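Local coordinates for CG14704 protein (Drosophila melanogaster, PDB 1OHT) that cleaves the bond between N-acetylmuramic acid and L-alanine in bacterial peptidoglycan, using one zinc ion, and so probably scavenges biologically active peptidoglycan, at residues Pro47-Ser52 and Gly115-Glu120. Sequence-based numbering, arbitrary orientation.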
ATOM      1  N   PRO A  47      -6.496 -10.479   5.647  1.00 23.07           N
ATOM      2  CA  PRO A  47      -7.705 -10.960   4.963  1.00 23.09           C
ATOM      3  C   PRO A  47      -7.672 -11.168   3.452  1.00 23.21           C
ATOM      4  O   PRO A  47      -6.875 -10.562   2.738  1.00 21.64           O
ATOM      5  CB  PRO A  47      -8.770  -9.903   5.339  1.00 23.66           C
ATOM      6  CG  PRO A  47      -7.974  -8.664   5.515  1.00 23.16           C
ATOM      7  CD  PRO A  47      -6.740  -9.165   6.269  1.00 23.55           C
ATOM      8  N   ALA A  48      -8.594 -12.021   2.998  1.00 22.62           N
ATOM      9  CA  ALA A  48      -8.803 -12.365   1.606  1.00 22.79           C
ATOM     10  C   ALA A  48      -9.513 -11.163   0.973  1.00 23.77           C
ATOM     11  O   ALA A  48      -9.877 -10.231   1.689  1.00 22.33           O
ATOM     12  CB  ALA A  48      -9.692 -13.626   1.523  1.00 23.95           C
ATOM     13  N   VAL A  49      -9.699 -11.189  -0.348  1.00 23.16           N
ATOM     14  CA  VAL A  49     -10.350 -10.086  -1.072  1.00 25.57           C
ATOM     15  C   VAL A  49     -11.703  -9.754  -0.456  1.00 25.74           C
ATOM     16  O   VAL A  49     -12.450 -10.638  -0.068  1.00 22.92           O
ATOM     17  CB  VAL A  49     -10.666 -10.418  -2.557  1.00 26.59           C
ATOM     18  CG1 VAL A  49     -10.702  -9.147  -3.383  1.00 26.30           C
ATOM     19  CG2 VAL A  49      -9.696 -11.394  -3.097  1.00 31.16           C
ATOM     20  N   CYS A  50     -12.016  -8.470  -0.397  1.00 26.83           N
ATOM     21  CA  CYS A  50     -13.293  -8.021   0.145  1.00 28.93           C
ATOM     22  C   CYS A  50     -13.952  -7.347  -1.050  1.00 28.71           C
ATOM     23  O   CYS A  50     -13.291  -6.615  -1.781  1.00 28.84           O
ATOM     24  CB  CYS A  50     -13.064  -7.003   1.288  1.00 29.84           C
ATOM     25  SG  CYS A  50     -12.096  -5.540   0.789  1.00 34.10           S
ATOM     26  N   TYR A  51     -15.238  -7.590  -1.259  1.00 27.84           N
ATOM     27  CA  TYR A  51     -15.920  -6.981  -2.385  1.00 27.82           C
ATOM     28  C   TYR A  51     -16.933  -5.890  -2.046  1.00 26.98           C
ATOM     29  O   TYR A  51     -17.201  -5.034  -2.879  1.00 27.63           O
ATOM     30  CB  TYR A  51     -16.624  -8.041  -3.212  1.00 29.21           C
ATOM     31  CG  TYR A  51     -15.708  -8.899  -4.002  1.00 29.61           C
ATOM     32  CD1 TYR A  51     -15.340 -10.159  -3.541  1.00 29.65           C
ATOM     33  CD2 TYR A  51     -15.177  -8.451  -5.222  1.00 30.48           C
ATOM     34  CE1 TYR A  51     -14.454 -10.954  -4.271  1.00 30.87           C
ATOM     35  CE2 TYR A  51     -14.294  -9.255  -5.960  1.00 31.55           C
ATOM     36  CZ  TYR A  51     -13.940 -10.498  -5.472  1.00 29.82           C
ATOM     37  OH  TYR A  51     -13.055 -11.298  -6.174  1.00 35.10           O
ATOM     38  N   SER A  52     -17.526  -5.932  -0.859  1.00 24.37           N
ATOM     39  CA  SER A  52     -18.488  -4.899  -0.494  1.00 23.13           C
ATOM     40  C   SER A  52     -17.740  -3.925   0.416  1.00 21.93           C
ATOM     41  O   SER A  52     -16.868  -4.320   1.214  1.00 21.03           O
ATOM     42  CB  SER A  52     -19.673  -5.501   0.259  1.00 23.68           C
ATOM     43  OG  SER A  52     -19.265  -5.985   1.526  1.00 24.09           O
ATOM     44  N   GLY A 115      -6.286  -8.822  -0.023  1.00 15.08           N
ATOM     45  CA  GLY A 115      -6.513 -10.129  -0.619  1.00 16.17           C
ATOM     46  C   GLY A 115      -5.205 -10.881  -0.834  1.00 18.89           C
ATOM     47  O   GLY A 115      -4.109 -10.327  -0.610  1.00 17.85           O
ATOM     48  N   ASP A 116      -5.320 -12.138  -1.267  1.00 18.37           N
ATOM     49  CA  ASP A 116      -4.171 -13.013  -1.537  1.00 20.28           C
ATOM     50  C   ASP A 116      -4.031 -13.042  -3.055  1.00 20.43           C
ATOM     51  O   ASP A 116      -4.895 -13.563  -3.740  1.00 22.92           O
ATOM     52  CB  ASP A 116      -4.465 -14.410  -0.966  1.00 21.46           C
ATOM     53  CG  ASP A 116      -3.520 -15.515  -1.511  1.00 23.45           C
ATOM     54  OD1 ASP A 116      -2.418 -15.220  -2.033  1.00 20.83           O
ATOM     55  OD2 ASP A 116      -3.917 -16.699  -1.392  1.00 25.71           O
ATOM     56  N   TRP A 117      -2.953 -12.470  -3.571  1.00 19.10           N
ATOM     57  CA  TRP A 117      -2.761 -12.383  -4.998  1.00 18.05           C
ATOM     58  C   TRP A 117      -1.570 -13.151  -5.530  1.00 18.30           C
ATOM     59  O   TRP A 117      -0.951 -12.763  -6.523  1.00 18.65           O
ATOM     60  CB  TRP A 117      -2.652 -10.904  -5.394  1.00 15.31           C
ATOM     61  CG  TRP A 117      -3.831 -10.109  -4.883  1.00 19.11           C
ATOM     62  CD1 TRP A 117      -3.824  -9.124  -3.922  1.00 17.22           C
ATOM     63  CD2 TRP A 117      -5.197 -10.304  -5.246  1.00 18.52           C
ATOM     64  NE1 TRP A 117      -5.095  -8.710  -3.658  1.00 17.74           N
ATOM     65  CE2 TRP A 117      -5.968  -9.406  -4.456  1.00 20.37           C
ATOM     66  CE3 TRP A 117      -5.848 -11.146  -6.156  1.00 17.78           C
ATOM     67  CZ2 TRP A 117      -7.375  -9.327  -4.556  1.00 18.73           C
ATOM     68  CZ3 TRP A 117      -7.256 -11.068  -6.260  1.00 21.42           C
ATOM     69  CH2 TRP A 117      -7.997 -10.160  -5.460  1.00 21.35           C
ATOM     70  N   ARG A 118      -1.215 -14.220  -4.853  1.00 19.46           N
ATOM     71  CA  ARG A 118      -0.114 -15.021  -5.341  1.00 20.82           C
ATOM     72  C   ARG A 118      -0.424 -15.588  -6.736  1.00 22.51           C
ATOM     73  O   ARG A 118       0.404 -15.491  -7.639  1.00 22.42           O
ATOM     74  CB  ARG A 118       0.168 -16.169  -4.382  1.00 22.78           C
ATOM     75  CG  ARG A 118       0.833 -15.754  -3.070  1.00 23.45           C
ATOM     76  CD  ARG A 118       0.870 -16.922  -2.080  1.00 22.88           C
ATOM     77  NE  ARG A 118      -0.477 -17.310  -1.700  1.00 28.88           N
ATOM     78  CZ  ARG A 118      -0.916 -18.567  -1.656  1.00 30.68           C
ATOM     79  NH1 ARG A 118      -0.101 -19.579  -1.970  1.00 29.53           N
ATOM     80  NH2 ARG A 118      -2.176 -18.806  -1.312  1.00 30.11           N
ATOM     81  N   THR A 119      -1.623 -16.124  -6.939  1.00 22.30           N
ATOM     82  CA  THR A 119      -1.965 -16.722  -8.240  1.00 24.72           C
ATOM     83  C   THR A 119      -3.093 -16.032  -9.037  1.00 25.22           C
ATOM     84  O   THR A 119      -3.032 -15.924 -10.256  1.00 24.21           O
ATOM     85  CB  THR A 119      -2.328 -18.187  -8.027  1.00 26.31           C
ATOM     86  OG1 THR A 119      -3.408 -18.274  -7.102  1.00 25.83           O
ATOM     87  CG2 THR A 119      -1.135 -18.938  -7.430  1.00 28.39           C
ATOM     88  N   GLU A 120      -4.118 -15.577  -8.328  1.00 25.04           N
ATOM     89  CA  GLU A 120      -5.240 -14.877  -8.914  1.00 26.37           C
ATOM     90  C   GLU A 120      -4.846 -13.407  -9.162  1.00 26.55           C
ATOM     91  O   GLU A 120      -4.119 -12.805  -8.370  1.00 26.19           O
ATOM     92  CB  GLU A 120      -6.407 -14.940  -7.924  1.00 28.19           C
ATOM     93  CG  GLU A 120      -7.729 -14.620  -8.508  1.00 32.57           C
ATOM     94  CD  GLU A 120      -8.058 -15.540  -9.661  1.00 35.77           C
ATOM     95  OE1 GLU A 120      -7.701 -16.747  -9.596  1.00 34.95           O
ATOM     96  OE2 GLU A 120      -8.679 -15.039 -10.619  1.00 36.65           O
TER
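The indole of Trp117 meets Val49 at the far end of its six-membered ring, with Gly115 C on one face, 3.5 Å above the plane and toward the rim. Glu120 C lies at the ring edge, in plane. Val49 CG1 sits above one face of the Tyr51 ring, displaced toward its rim. Val49 comes in obliquely to the indole, and the two side chains cross at about a right angle. Val49 CG1, anti to the backbone N (chi1 -153°), is set against the indole, 3.5 Å from Trp117 CZ2. CG2 approaches the same end of the ring, but its modelled distance is too short to trust. The contact joins two loops of the amidase fold, one between strand 36-43 and helix 53-70, the other between strand 108-113 and helix 124-139. The Trp117 side chain lies about 10 Å from the bound zinc ion, and Trp117 N is hydrogen-bonded to His43 ND1, next to the zinc ligand His42. Met126 of helix 124-139 touches both Val49 and Trp117. Replacing Trp117 by an alanine is likely to leave Val49 CG1 without its indole partner and to open a gap beside Met126. Backbones also meet: Val49 N is 3.4 Å from Gly115 CA. Ser44 OG is hydrogen-bonded to both Pro47 O and Gly115 N. Arg118 forms a side-on salt bridge with Asp116, through hydrogen bonds from NE and NH2.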